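Local structure of tyrosine-protein phosphatase non-receptor type 18 (Homo sapiens, 2OC3) at residues V215-R219 against V246-Q251; M211-V215 against V242-V246; S14-R18 against V292-C297; L30-F34 against Y285-Y289; D174-L180 against Y192-S198. The protein removes phosphate from phosphotyrosine residues of proteins, including autophosphorylated tyrosine kinases, through the classical phosphatase domain that makes up this chain. All coordinates share one frame; numbering follows the deposited sequence. Where two conformers were deposited one is given.

Interaction 1. Residues V215-R219 against V246-Q251; sequences VEEAR and VDYVRQ
Arg219 CG lies beside the backbone N (chi1 -82°), and a bend at chi2 (-76°) swings the guanidinium across to Asp247. Asp247 holds CG anti to its own backbone N (chi1 180°), which carries the carboxylate across to meet it. The salt bridge is side-on and uses two nitrogens. Arg219 NE gives a nearly straight bond of 2.9 Å to the syn lone pair of Asp247 OD1. Arg219 NH2 reaches Asp247 OD2 at 2.8 Å. The two flat groups are nearly coplanar, and Asp247 OD2 is also bonded to the hydroxyl of Tyr105. The amide of Gln251 stacks over one face of the same guanidinium, with NE2 above its centre. This contact joins helices 209-222 and 238-254 of the phosphatase domain; the latter follows the loop inferred to bind substrate, with Arg239 near the helix start. Closer to the buried side, Val215 CG2 meets Val246 CG1 at 4.2 Å. Arg250 runs out straight past Val215, and Glu216 CG lies over a face of its guanidinium, 3.5 Å from NH2. The charges of Glu216 and Arg250 do not touch directly. One water links Glu216 OE2 to Arg250 NE, and another links Glu216 O to Arg250 NH2.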
# COMPACT_ATOMS: atom_id res chain seq x y z
N VAL A 215 -0.44 -8.81 7.76
CA VAL A 215 -1.73 -8.13 7.80
C VAL A 215 -2.38 -8.26 9.18
O VAL A 215 -2.88 -7.29 9.73
CB VAL A 215 -2.66 -8.63 6.69
CG1 VAL A 215 -4.07 -8.07 6.89
CG2 VAL A 215 -2.14 -8.16 5.34
N GLU A 216 -2.32 -9.46 9.74
CA GLU A 216 -2.87 -9.67 11.08
C GLU A 216 -2.20 -8.75 12.10
O GLU A 216 -2.87 -8.13 12.95
CB GLU A 216 -2.71 -11.15 11.50
CG GLU A 216 -3.55 -12.14 10.68
CD GLU A 216 -3.07 -13.56 10.72
OE1 GLU A 216 -2.05 -13.89 11.38
OE2 GLU A 216 -3.72 -14.40 10.03
N GLU A 217 -0.88 -8.67 12.06
CA GLU A 217 -0.18 -7.80 13.00
C GLU A 217 -0.48 -6.33 12.74
O GLU A 217 -0.68 -5.55 13.66
CB GLU A 217 1.31 -8.06 12.93
CG GLU A 217 2.15 -7.14 13.84
CD GLU A 217 1.82 -7.22 15.34
OE1 GLU A 217 1.36 -8.26 15.84
OE2 GLU A 217 2.03 -6.21 16.05
N ALA A 218 -0.52 -5.91 11.47
CA ALA A 218 -0.86 -4.52 11.18
C ALA A 218 -2.18 -4.13 11.80
O ALA A 218 -2.35 -3.04 12.29
CB ALA A 218 -0.92 -4.27 9.66
N ARG A 219 -3.15 -5.05 11.70
CA ARG A 219 -4.47 -4.76 12.23
C ARG A 219 -4.49 -4.70 13.74
O ARG A 219 -5.24 -3.90 14.32
CB ARG A 219 -5.49 -5.77 11.70
CG ARG A 219 -5.98 -5.39 10.30
CD ARG A 219 -6.96 -4.26 10.40
NE ARG A 219 -7.22 -3.64 9.12
CZ ARG A 219 -7.77 -2.44 8.98
NH1 ARG A 219 -8.09 -1.70 10.04
NH2 ARG A 219 -7.96 -1.96 7.75
N VAL A 246 -6.01 -8.01 0.33
CA VAL A 246 -6.05 -9.04 1.35
C VAL A 246 -6.67 -8.46 2.63
O VAL A 246 -7.54 -9.07 3.29
CB VAL A 246 -4.64 -9.60 1.62
CG1 VAL A 246 -4.61 -10.47 2.92
CG2 VAL A 246 -4.12 -10.36 0.42
N ASP A 247 -6.26 -7.25 2.99
CA ASP A 247 -6.80 -6.64 4.19
C ASP A 247 -8.27 -6.33 4.02
O ASP A 247 -9.04 -6.52 4.97
CB ASP A 247 -6.10 -5.33 4.55
CG ASP A 247 -6.68 -4.71 5.79
OD1 ASP A 247 -6.33 -5.20 6.89
OD2 ASP A 247 -7.46 -3.76 5.68
N TYR A 248 -8.66 -5.76 2.88
CA TYR A 248 -10.08 -5.48 2.61
C TYR A 248 -10.94 -6.75 2.78
O TYR A 248 -11.99 -6.74 3.48
CB TYR A 248 -10.20 -4.90 1.20
CG TYR A 248 -11.59 -4.44 0.78
CD1 TYR A 248 -11.90 -3.08 0.76
CD2 TYR A 248 -12.53 -5.35 0.30
CE1 TYR A 248 -13.15 -2.64 0.34
CE2 TYR A 248 -13.78 -4.91 -0.12
CZ TYR A 248 -14.07 -3.57 -0.08
OH TYR A 248 -15.30 -3.09 -0.51
N VAL A 249 -10.53 -7.84 2.14
CA VAL A 249 -11.28 -9.10 2.21
C VAL A 249 -11.27 -9.64 3.64
O VAL A 249 -12.30 -10.15 4.13
CB VAL A 249 -10.80 -10.11 1.18
CG1 VAL A 249 -11.58 -11.44 1.32
CG2 VAL A 249 -10.94 -9.53 -0.22
N ARG A 250 -10.16 -9.51 4.35
CA ARG A 250 -10.11 -9.98 5.72
C ARG A 250 -11.03 -9.16 6.60
O ARG A 250 -11.64 -9.71 7.52
CB ARG A 250 -8.68 -9.90 6.24
CG ARG A 250 -8.49 -10.49 7.63
CD ARG A 250 -7.02 -10.68 7.95
NE ARG A 250 -6.87 -11.15 9.33
CZ ARG A 250 -6.84 -10.35 10.38
NH1 ARG A 250 -6.88 -9.03 10.29
NH2 ARG A 250 -6.71 -10.88 11.60
N GLN A 251 -11.15 -7.86 6.38
CA GLN A 251 -12.07 -7.05 7.16
C GLN A 251 -13.51 -7.48 6.89
O GLN A 251 -14.31 -7.56 7.84
CB GLN A 251 -11.88 -5.59 6.86
CG GLN A 251 -10.53 -5.06 7.38
CD GLN A 251 -10.35 -5.27 8.88
OE1 GLN A 251 -9.79 -6.28 9.35
NE2 GLN A 251 -10.81 -4.30 9.63
O HOH W 1 -5.58 -8.89 13.70
O HOH W 2 -6.12 -13.84 9.25

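Interaction 2. Residues M211-V215 against V242-V246; sequences MLAMV and VLCTV
The short helical segments around Met211 and Leu243 cross at −64°, with their axes 10.6 Å apart at closest approach. Met211 touches three residues of the other helix. Its chain runs out straight through CG and SD and then bends at chi3 (62°), which turns the methyl toward Val246. Along the way Met211 CG touches Leu243 CD2 at 3.5 Å. Met211 SD lies 3.7 Å from Val242 CG1, the two side chains crossing at about a right angle. The terminal Met211 CE ends 3.9 Å from Val246 CG2. All of these residues are buried and the contact between the segments is wholly apolar. It lies in the core of the phosphatase domain, where helix 238-254 follows the loop of the predicted phosphocysteine, Cys233. The side chain of Leu243 is about 7 Å from that of Cys233, and that of Val242 is about 5 Å from that of Arg239. Leu243 CD2 is also approached by Met214 SD at 4.2 Å and by one methyl of Val215. On the other branch of Val246, CG1 receives Leu212 CD2 at 3.9 Å. Beyond the pair, Phe287 and Thr291 of helix 282-296 pack on Met211, and Tyr196 of strand 187-196 touches both Met211 and Met214.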
# COMPACT_ATOMS: atom_id res chain seq x y z
N MET A 211 2.69 -13.29 4.68
CA MET A 211 1.97 -12.06 4.33
C MET A 211 0.70 -11.93 5.17
O MET A 211 0.36 -10.83 5.64
CB MET A 211 1.61 -12.01 2.85
CG MET A 211 0.82 -10.77 2.48
SD MET A 211 0.30 -10.78 0.73
CE MET A 211 -0.75 -12.21 0.68
N LEU A 212 -0.05 -13.04 5.35
CA LEU A 212 -1.22 -12.97 6.22
C LEU A 212 -0.84 -12.55 7.65
O LEU A 212 -1.55 -11.77 8.29
CB LEU A 212 -1.95 -14.32 6.26
CG LEU A 212 -2.86 -14.56 5.10
CD1 LEU A 212 -3.33 -16.02 5.10
CD2 LEU A 212 -4.08 -13.61 5.19
N ALA A 213 0.26 -13.10 8.16
CA ALA A 213 0.79 -12.74 9.49
C ALA A 213 1.06 -11.23 9.55
O ALA A 213 0.79 -10.57 10.54
CB ALA A 213 2.07 -13.52 9.78
N MET A 214 1.59 -10.68 8.46
CA MET A 214 1.88 -9.23 8.38
C MET A 214 0.59 -8.41 8.51
O MET A 214 0.57 -7.41 9.23
CB MET A 214 2.61 -8.95 7.07
CG MET A 214 3.05 -7.53 6.90
SD MET A 214 3.54 -7.24 5.15
CE MET A 214 4.39 -5.64 5.28
N VAL A 215 -0.44 -8.81 7.76
CA VAL A 215 -1.73 -8.13 7.80
C VAL A 215 -2.38 -8.26 9.18
O VAL A 215 -2.88 -7.29 9.73
CB VAL A 215 -2.66 -8.63 6.69
CG1 VAL A 215 -4.07 -8.07 6.89
CG2 VAL A 215 -2.14 -8.16 5.34
N VAL A 242 -2.00 -6.06 -3.76
CA VAL A 242 -2.23 -7.37 -3.11
C VAL A 242 -2.50 -7.14 -1.63
O VAL A 242 -3.48 -7.65 -1.09
CB VAL A 242 -1.05 -8.34 -3.32
CG1 VAL A 242 -1.22 -9.57 -2.42
CG2 VAL A 242 -0.98 -8.73 -4.79
N LEU A 243 -1.63 -6.40 -0.94
CA LEU A 243 -1.81 -6.18 0.49
C LEU A 243 -3.13 -5.51 0.82
O LEU A 243 -3.81 -5.91 1.77
CB LEU A 243 -0.68 -5.35 1.09
CG LEU A 243 0.65 -6.06 1.28
CD1 LEU A 243 1.71 -5.15 1.80
CD2 LEU A 243 0.55 -7.28 2.23
N CYS A 244 -3.49 -4.47 0.07
CA CYS A 244 -4.74 -3.74 0.36
C CYS A 244 -5.93 -4.65 0.14
O CYS A 244 -6.91 -4.63 0.92
CB CYS A 244 -4.89 -2.49 -0.49
SG CYS A 244 -3.66 -1.19 -0.08
N THR A 245 -5.88 -5.48 -0.89
CA THR A 245 -7.01 -6.36 -1.19
C THR A 245 -7.13 -7.45 -0.12
O THR A 245 -8.25 -7.78 0.31
CB THR A 245 -6.88 -7.01 -2.58
OG1 THR A 245 -6.81 -5.98 -3.57
CG2 THR A 245 -8.09 -7.91 -2.86
N VAL A 246 -6.01 -8.01 0.33
CA VAL A 246 -6.05 -9.04 1.35
C VAL A 246 -6.67 -8.46 2.63
O VAL A 246 -7.54 -9.07 3.29
CB VAL A 246 -4.64 -9.60 1.62
CG1 VAL A 246 -4.61 -10.47 2.92
CG2 VAL A 246 -4.12 -10.36 0.42

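Interaction 3. Residues S14-R18 against V292-C297; sequences SFLER and VAQMFC
The short N-terminal helix 15-18 packs here against the C-terminal end of helix 282-296, through Phe15 and Leu16 on one side and Val292, Ala293 and Phe296 on the other. The rings of Phe15 and Phe296 are steeply inclined, with planes 81° apart and centroids 5.5 Å apart. Phe15 CD2 comes to the edge of the Phe296 ring, 3.6 Å from CD2 of that ring. A first torsion of 175° points the Phe15 ring away from its own main-chain nitrogen and across to this neighbour. Phe15 CE2 also reaches Val292 CG1 at 4.2 Å. That methyl lies over one face of the Phe296 ring, toward its rim, so it packs against both aromatics. The contact brings the two ends of the modelled chain together, well away from the substrate site. Phe262 meets the ring of Phe15 edge-to-face, and Val249 and Leu253 of helix 238-254 touch Phe296. Nearer the surface, the two methyls of Leu16 divide their partners. Leu16 CD2 sits 3.8 Å from Ala293 CB. Leu16 CD1 lies 3.9 Å from Phe296 CB and 3.7 Å from the backbone carbon C of Cys297.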
# COMPACT_ATOMS: atom_id res chain seq x y z
N SER A 14 -19.34 -20.92 0.34
CA SER A 14 -20.02 -20.78 -0.94
C SER A 14 -19.06 -20.26 -2.02
O SER A 14 -19.03 -20.75 -3.15
CB SER A 14 -21.21 -19.83 -0.80
OG SER A 14 -21.81 -19.59 -2.07
N PHE A 15 -18.28 -19.25 -1.66
CA PHE A 15 -17.25 -18.75 -2.57
C PHE A 15 -16.28 -19.88 -2.93
O PHE A 15 -15.89 -20.02 -4.10
CB PHE A 15 -16.50 -17.59 -1.91
CG PHE A 15 -15.34 -17.09 -2.72
CD1 PHE A 15 -15.55 -16.21 -3.78
CD2 PHE A 15 -14.05 -17.50 -2.43
CE1 PHE A 15 -14.50 -15.75 -4.53
CE2 PHE A 15 -12.98 -17.03 -3.18
CZ PHE A 15 -13.21 -16.16 -4.23
N LEU A 16 -15.88 -20.67 -1.93
CA LEU A 16 -14.97 -21.79 -2.15
C LEU A 16 -15.64 -22.89 -2.98
O LEU A 16 -15.01 -23.48 -3.86
CB LEU A 16 -14.44 -22.34 -0.83
CG LEU A 16 -13.46 -21.46 -0.03
CD1 LEU A 16 -12.97 -22.20 1.21
CD2 LEU A 16 -12.28 -21.02 -0.89
N GLU A 17 -16.92 -23.16 -2.71
CA GLU A 17 -17.68 -24.10 -3.54
C GLU A 17 -17.66 -23.67 -5.01
O GLU A 17 -17.43 -24.51 -5.89
CB GLU A 17 -19.13 -24.22 -3.03
N ARG A 18 -17.86 -22.37 -5.27
CA ARG A 18 -17.74 -21.82 -6.63
C ARG A 18 -16.33 -21.98 -7.21
O ARG A 18 -16.17 -22.33 -8.38
CB ARG A 18 -18.12 -20.33 -6.68
CG ARG A 18 -19.60 -20.06 -6.46
CD ARG A 18 -20.03 -18.67 -6.94
NE ARG A 18 -19.47 -17.56 -6.15
CZ ARG A 18 -19.84 -17.23 -4.91
NH1 ARG A 18 -20.77 -17.94 -4.27
NH2 ARG A 18 -19.27 -16.19 -4.30
N VAL A 292 -6.88 -15.64 -0.20
CA VAL A 292 -8.28 -15.51 0.19
C VAL A 292 -8.88 -16.90 0.48
O VAL A 292 -9.58 -17.06 1.48
CB VAL A 292 -9.07 -14.71 -0.87
CG1 VAL A 292 -10.57 -14.79 -0.60
CG2 VAL A 292 -8.59 -13.24 -0.88
N ALA A 293 -8.58 -17.89 -0.37
CA ALA A 293 -9.04 -19.28 -0.15
C ALA A 293 -8.56 -19.78 1.21
O ALA A 293 -9.34 -20.39 1.97
CB ALA A 293 -8.55 -20.19 -1.28
N GLN A 294 -7.30 -19.49 1.54
CA GLN A 294 -6.74 -19.91 2.83
C GLN A 294 -7.44 -19.22 4.00
O GLN A 294 -7.76 -19.87 5.01
CB GLN A 294 -5.25 -19.66 2.87
CG GLN A 294 -4.68 -19.81 4.23
CD GLN A 294 -3.20 -20.00 4.23
OE1 GLN A 294 -2.62 -20.44 3.23
NE2 GLN A 294 -2.58 -19.67 5.37
N MET A 295 -7.71 -17.93 3.87
CA MET A 295 -8.46 -17.22 4.91
C MET A 295 -9.85 -17.80 5.07
O MET A 295 -10.35 -17.87 6.18
CB MET A 295 -8.61 -15.74 4.57
CG MET A 295 -7.32 -14.97 4.51
SD MET A 295 -7.55 -13.17 4.68
CE MET A 295 -9.29 -13.04 4.36
N PHE A 296 -10.47 -18.21 3.97
CA PHE A 296 -11.84 -18.74 4.00
C PHE A 296 -11.85 -20.20 4.48
O PHE A 296 -12.92 -20.75 4.76
CB PHE A 296 -12.50 -18.62 2.61
CG PHE A 296 -12.89 -17.21 2.24
CD1 PHE A 296 -12.55 -16.12 3.02
CD2 PHE A 296 -13.60 -16.98 1.08
CE1 PHE A 296 -12.92 -14.84 2.63
CE2 PHE A 296 -13.96 -15.70 0.71
CZ PHE A 296 -13.62 -14.63 1.50
N CYS A 297 -10.65 -20.79 4.59
CA CYS A 297 -10.39 -22.16 5.07
C CYS A 297 -10.90 -23.21 4.10
O CYS A 297 -10.10 -23.95 3.51
CB CYS A 297 -10.94 -22.38 6.49
SG CYS A 297 -10.06 -21.42 7.75

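Interaction 4. Residues L30-F34 against Y285-Y289; sequences LAGEF and YRFLY
Glu33 OE2 accepts hydrogen bonds from two tyrosine hydroxyls. Tyr285 OH and Tyr289 OH each donate to Glu33 OE2 over a very short 2.5 Å. The Glu33 side chain leaves the helix trans to its amide nitrogen (chi1 -157°) and continues extended, which presents the carboxylate to both phenols. The oxygen lies at the edge of each ring, near its plane. The carboxylate itself is turned steeply against the rings, at 80° to Tyr285 and 59° to Tyr289. Tyr285 and Tyr289 are one helical turn apart, so a single acceptor on helix 29-47 can serve both. Phe265 of helix 264-272 touches both Glu33 and Tyr285.

Arg286 finds its strongest polar partner within its own helix: NE forms a salt bridge with Glu282. Its guanidinium is covered on one face by Leu30 CB, 3.6 Å from NH1. Leu30 also sends CD2 over the centre of the Tyr289 ring, in a CH-pi contact 3.5 Å from the centroid. Phe34 and Tyr285 run antiparallel alongside one another, with Phe34 CD1 3.6 Å from Tyr285 CB. The side chain of Phe34 is about 6 Å from that of Gln280, a residue inferred to bind substrate, so the contact joins helix 29-47 to helix 282-296 near the inferred substrate site.

Two phenol donors on one oxygen would be expected to favour the ionised form of Glu33. The shared oxygen ties helix 29-47 to successive turns of helix 282-296 and would restrict both phenols.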
# COMPACT_ATOMS: atom_id res chain seq x y z
N LEU A 30 -8.55 -18.45 -13.87
CA LEU A 30 -7.96 -17.26 -13.24
C LEU A 30 -7.19 -16.41 -14.25
O LEU A 30 -7.17 -15.19 -14.14
CB LEU A 30 -7.09 -17.61 -12.03
CG LEU A 30 -7.84 -18.09 -10.79
CD1 LEU A 30 -6.84 -18.08 -9.62
CD2 LEU A 30 -9.08 -17.26 -10.48
N ALA A 31 -6.56 -17.05 -15.24
CA ALA A 31 -5.89 -16.33 -16.34
C ALA A 31 -6.89 -15.46 -17.10
O ALA A 31 -6.66 -14.27 -17.34
CB ALA A 31 -5.21 -17.30 -17.29
N GLY A 32 -8.02 -16.06 -17.48
CA GLY A 32 -9.09 -15.34 -18.15
C GLY A 32 -9.69 -14.22 -17.32
O GLY A 32 -9.96 -13.13 -17.81
N GLU A 33 -9.89 -14.50 -16.03
CA GLU A 33 -10.44 -13.53 -15.12
C GLU A 33 -9.49 -12.32 -14.99
O GLU A 33 -9.97 -11.19 -15.00
CB GLU A 33 -10.64 -14.18 -13.75
CG GLU A 33 -11.62 -13.52 -12.92
CD GLU A 33 -11.98 -14.36 -11.71
OE1 GLU A 33 -12.62 -15.42 -11.84
OE2 GLU A 33 -11.62 -13.94 -10.62
N PHE A 34 -8.19 -12.58 -14.84
CA PHE A 34 -7.24 -11.45 -14.78
C PHE A 34 -7.19 -10.70 -16.11
O PHE A 34 -7.07 -9.47 -16.13
CB PHE A 34 -5.84 -11.85 -14.32
CG PHE A 34 -4.98 -10.65 -13.95
CD1 PHE A 34 -5.37 -9.84 -12.91
CD2 PHE A 34 -3.87 -10.30 -14.68
CE1 PHE A 34 -4.64 -8.69 -12.57
CE2 PHE A 34 -3.14 -9.14 -14.34
CZ PHE A 34 -3.52 -8.38 -13.29
N TYR A 285 -2.47 -11.98 -8.98
CA TYR A 285 -3.90 -12.26 -8.87
C TYR A 285 -4.13 -13.70 -8.38
O TYR A 285 -4.96 -13.94 -7.53
CB TYR A 285 -4.61 -12.02 -10.21
CG TYR A 285 -6.12 -12.04 -10.17
CD1 TYR A 285 -6.82 -10.99 -9.59
CD2 TYR A 285 -6.86 -13.10 -10.72
CE1 TYR A 285 -8.19 -10.97 -9.52
CE2 TYR A 285 -8.25 -13.07 -10.70
CZ TYR A 285 -8.91 -11.99 -10.08
OH TYR A 285 -10.28 -11.92 -10.03
N ARG A 286 -3.35 -14.64 -8.90
CA ARG A 286 -3.45 -16.04 -8.45
C ARG A 286 -3.04 -16.13 -6.96
O ARG A 286 -3.71 -16.83 -6.18
CB ARG A 286 -2.59 -16.96 -9.30
CG ARG A 286 -3.09 -17.24 -10.69
CD ARG A 286 -2.15 -18.25 -11.43
NE ARG A 286 -2.60 -18.48 -12.81
CZ ARG A 286 -3.62 -19.27 -13.14
NH1 ARG A 286 -4.30 -19.93 -12.21
NH2 ARG A 286 -3.96 -19.40 -14.43
N PHE A 287 -1.95 -15.45 -6.58
CA PHE A 287 -1.50 -15.41 -5.18
C PHE A 287 -2.58 -14.85 -4.25
O PHE A 287 -2.83 -15.37 -3.13
CB PHE A 287 -0.24 -14.60 -5.08
CG PHE A 287 0.37 -14.53 -3.70
CD1 PHE A 287 0.88 -15.66 -3.09
CD2 PHE A 287 0.56 -13.31 -3.08
CE1 PHE A 287 1.48 -15.56 -1.85
CE2 PHE A 287 1.19 -13.23 -1.85
CZ PHE A 287 1.63 -14.36 -1.25
N LEU A 288 -3.26 -13.80 -4.71
CA LEU A 288 -4.35 -13.22 -3.96
C LEU A 288 -5.48 -14.24 -3.79
O LEU A 288 -6.04 -14.39 -2.69
CB LEU A 288 -4.80 -11.94 -4.72
CG LEU A 288 -6.02 -11.21 -4.19
CD1 LEU A 288 -5.76 -10.62 -2.76
CD2 LEU A 288 -6.41 -10.12 -5.21
N TYR A 289 -5.86 -14.95 -4.85
CA TYR A 289 -6.80 -16.04 -4.76
C TYR A 289 -6.41 -17.11 -3.76
O TYR A 289 -7.23 -17.52 -2.96
CB TYR A 289 -7.09 -16.69 -6.13
CG TYR A 289 -8.41 -16.27 -6.73
CD1 TYR A 289 -8.49 -15.17 -7.56
CD2 TYR A 289 -9.58 -16.95 -6.43
CE1 TYR A 289 -9.68 -14.76 -8.10
CE2 TYR A 289 -10.81 -16.56 -7.01
CZ TYR A 289 -10.84 -15.45 -7.84
OH TYR A 289 -12.00 -14.99 -8.42

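Interaction 5. Residues D174-L180 against Y192-S198; sequences DIMLRTL and YQLQYMS
Arg178 and Gln193 extend together from neighbouring strands. The amide oxygen Gln193 OE1 takes a bond of 2.8 Å from Arg178 NH1. Gln195 OE1 is held end-on by two nitrogens of the same guanidinium, Arg178 NH1 at 2.9 Å and NH2 at 3.1 Å. Both oxygens lie close to the guanidinium plane. Further out, Arg178 NE forms a salt bridge with Glu168, and Trp149 makes a cation-pi contact. Tyr148 and the backbone of Cys135 bind the amide nitrogens of Gln193 and Gln195, which helps to set how both amides are turned.

Ile175, Leu177 and Leu194 occupy the other face. There Leu177 CD1 packs 3.7 Å from Leu194 CD2. Helix 209-222 covers this side through Met214, Ala218 and Leu221. Past the strand end, Ser198 OG donates to Asp174 OD1 at 2.6 Å, from above the carboxylate plane; Asp174 OD2 is hydrogen-bonded to His210.

Met176 with Gln195 and Arg178 with Gln193 are hydrogen-bonded pairs. They join strands 175-184 and 187-196 as an antiparallel beta hairpin within the mixed central sheet of the classical tyrosine phosphatase fold.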
# COMPACT_ATOMS: atom_id res chain seq x y z
N ASP A 174 10.25 -13.78 7.22
CA ASP A 174 9.98 -12.87 6.11
C ASP A 174 9.49 -11.48 6.51
O ASP A 174 9.35 -10.63 5.62
CB ASP A 174 8.94 -13.50 5.18
CG ASP A 174 9.45 -14.79 4.57
OD1 ASP A 174 10.53 -14.77 3.96
OD2 ASP A 174 8.83 -15.87 4.81
N ILE A 175 9.22 -11.24 7.78
CA ILE A 175 8.59 -9.98 8.20
C ILE A 175 9.33 -9.33 9.36
O ILE A 175 9.50 -9.98 10.43
CB ILE A 175 7.13 -10.18 8.66
CG1 ILE A 175 6.30 -10.91 7.62
CG2 ILE A 175 6.47 -8.85 9.01
CD1 ILE A 175 6.18 -10.32 6.27
N MET A 176 9.73 -8.08 9.15
CA MET A 176 10.36 -7.22 10.15
C MET A 176 9.30 -6.24 10.68
O MET A 176 8.51 -5.69 9.89
CB MET A 176 11.52 -6.47 9.52
CG MET A 176 12.00 -5.26 10.25
SD MET A 176 12.75 -5.67 11.80
CE MET A 176 14.33 -6.23 11.25
N LEU A 177 9.31 -5.99 11.98
CA LEU A 177 8.48 -4.95 12.62
C LEU A 177 9.41 -3.97 13.28
O LEU A 177 10.13 -4.33 14.20
CB LEU A 177 7.56 -5.55 13.66
CG LEU A 177 6.71 -4.54 14.49
CD1 LEU A 177 5.77 -3.71 13.67
CD2 LEU A 177 5.92 -5.24 15.61
N ARG A 178 9.40 -2.69 12.85
CA ARG A 178 10.12 -1.62 13.47
C ARG A 178 9.18 -0.71 14.24
O ARG A 178 8.13 -0.32 13.74
CB ARG A 178 10.88 -0.80 12.43
CG ARG A 178 11.84 -1.61 11.55
CD ARG A 178 12.82 -0.76 10.80
NE ARG A 178 13.79 -1.59 10.06
CZ ARG A 178 13.54 -2.11 8.87
NH1 ARG A 178 12.43 -1.84 8.23
NH2 ARG A 178 14.43 -2.91 8.27
N THR A 179 9.57 -0.35 15.45
CA THR A 179 8.84 0.56 16.28
C THR A 179 9.62 1.85 16.19
O THR A 179 10.81 1.91 16.58
CB THR A 179 8.83 0.05 17.74
OG1 THR A 179 8.28 -1.28 17.77
CG2 THR A 179 8.01 0.97 18.64
N LEU A 180 8.97 2.90 15.67
CA LEU A 180 9.61 4.15 15.41
C LEU A 180 9.01 5.22 16.29
O LEU A 180 7.82 5.16 16.62
CB LEU A 180 9.37 4.57 13.95
CG LEU A 180 9.82 3.59 12.89
CD1 LEU A 180 9.49 4.11 11.44
CD2 LEU A 180 11.33 3.37 13.01
N TYR A 192 4.50 2.36 13.70
CA TYR A 192 4.98 1.02 13.44
C TYR A 192 5.15 0.80 11.96
O TYR A 192 4.24 1.16 11.19
CB TYR A 192 4.00 -0.01 14.00
CG TYR A 192 3.96 -0.01 15.53
CD1 TYR A 192 4.87 -0.75 16.25
CD2 TYR A 192 3.04 0.73 16.24
CE1 TYR A 192 4.89 -0.76 17.65
CE2 TYR A 192 3.03 0.74 17.68
CZ TYR A 192 3.96 -0.03 18.35
OH TYR A 192 3.99 -0.05 19.75
N GLN A 193 6.27 0.20 11.57
CA GLN A 193 6.52 -0.16 10.17
C GLN A 193 6.76 -1.65 10.04
O GLN A 193 7.63 -2.22 10.72
CB GLN A 193 7.75 0.57 9.65
CG GLN A 193 8.07 0.32 8.16
CD GLN A 193 9.54 0.17 7.87
OE1 GLN A 193 10.33 -0.09 8.77
NE2 GLN A 193 9.94 0.37 6.61
N LEU A 194 5.96 -2.29 9.20
CA LEU A 194 6.13 -3.67 8.90
C LEU A 194 6.74 -3.77 7.53
O LEU A 194 6.26 -3.11 6.62
CB LEU A 194 4.81 -4.39 8.92
CG LEU A 194 4.16 -4.63 10.28
CD1 LEU A 194 2.60 -4.66 10.24
CD2 LEU A 194 4.70 -5.89 10.89
N GLN A 195 7.81 -4.56 7.38
CA GLN A 195 8.50 -4.67 6.11
C GLN A 195 8.57 -6.12 5.71
O GLN A 195 9.03 -6.96 6.47
CB GLN A 195 9.93 -4.09 6.18
CG GLN A 195 10.57 -4.05 4.76
CD GLN A 195 12.01 -3.63 4.73
OE1 GLN A 195 12.61 -3.31 5.76
NE2 GLN A 195 12.58 -3.63 3.51
N TYR A 196 8.07 -6.45 4.54
CA TYR A 196 8.15 -7.77 3.93
C TYR A 196 9.54 -7.84 3.29
O TYR A 196 9.93 -6.95 2.51
CB TYR A 196 7.03 -7.97 2.88
CG TYR A 196 6.79 -9.41 2.58
CD1 TYR A 196 5.74 -10.08 3.14
CD2 TYR A 196 7.66 -10.14 1.78
CE1 TYR A 196 5.55 -11.44 2.92
CE2 TYR A 196 7.49 -11.49 1.56
CZ TYR A 196 6.44 -12.13 2.13
OH TYR A 196 6.28 -13.51 1.93
N MET A 197 10.32 -8.87 3.67
CA MET A 197 11.77 -8.87 3.46
C MET A 197 12.27 -9.75 2.32
O MET A 197 13.45 -9.65 2.00
CB MET A 197 12.50 -9.31 4.76
CG MET A 197 12.14 -8.46 5.95
SD MET A 197 12.54 -6.73 5.81
CE MET A 197 14.34 -6.84 5.97
N SER A 198 11.40 -10.56 1.72
CA SER A 198 11.81 -11.57 0.75
C SER A 198 10.92 -11.69 -0.48
O SER A 198 10.94 -12.71 -1.16
CB SER A 198 11.86 -12.91 1.46
OG SER A 198 10.55 -13.22 1.90
O HOH W 3 15.47 -3.36 5.75

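Overall arrangement
Interactions 1 and 2 are successive parts of one crossing between helices 209-222 and 238-254. They share Val215 and Val246, and their centres are about 6 Å apart. Helix 282-296 lies against this pair and carries interactions 3 and 4, whose centres are about 14 Å apart. Met211 CE touches Phe287 CE2 at 3.3 Å, and Phe15 CZ meets Tyr289 CE2 at 3.7 Å. On the other side, the hairpin of interaction 5 packs under helix 209-222, with Met214 CE 3.4 Å from Leu194 O. Interactions 2, 4 and 5 come near the predicted catalytic loop and inferred substrate residues through Leu243, Phe34 and Tyr196. Interaction 3 is remote from them, and about 11 Å separates its nearest atoms from interaction 5.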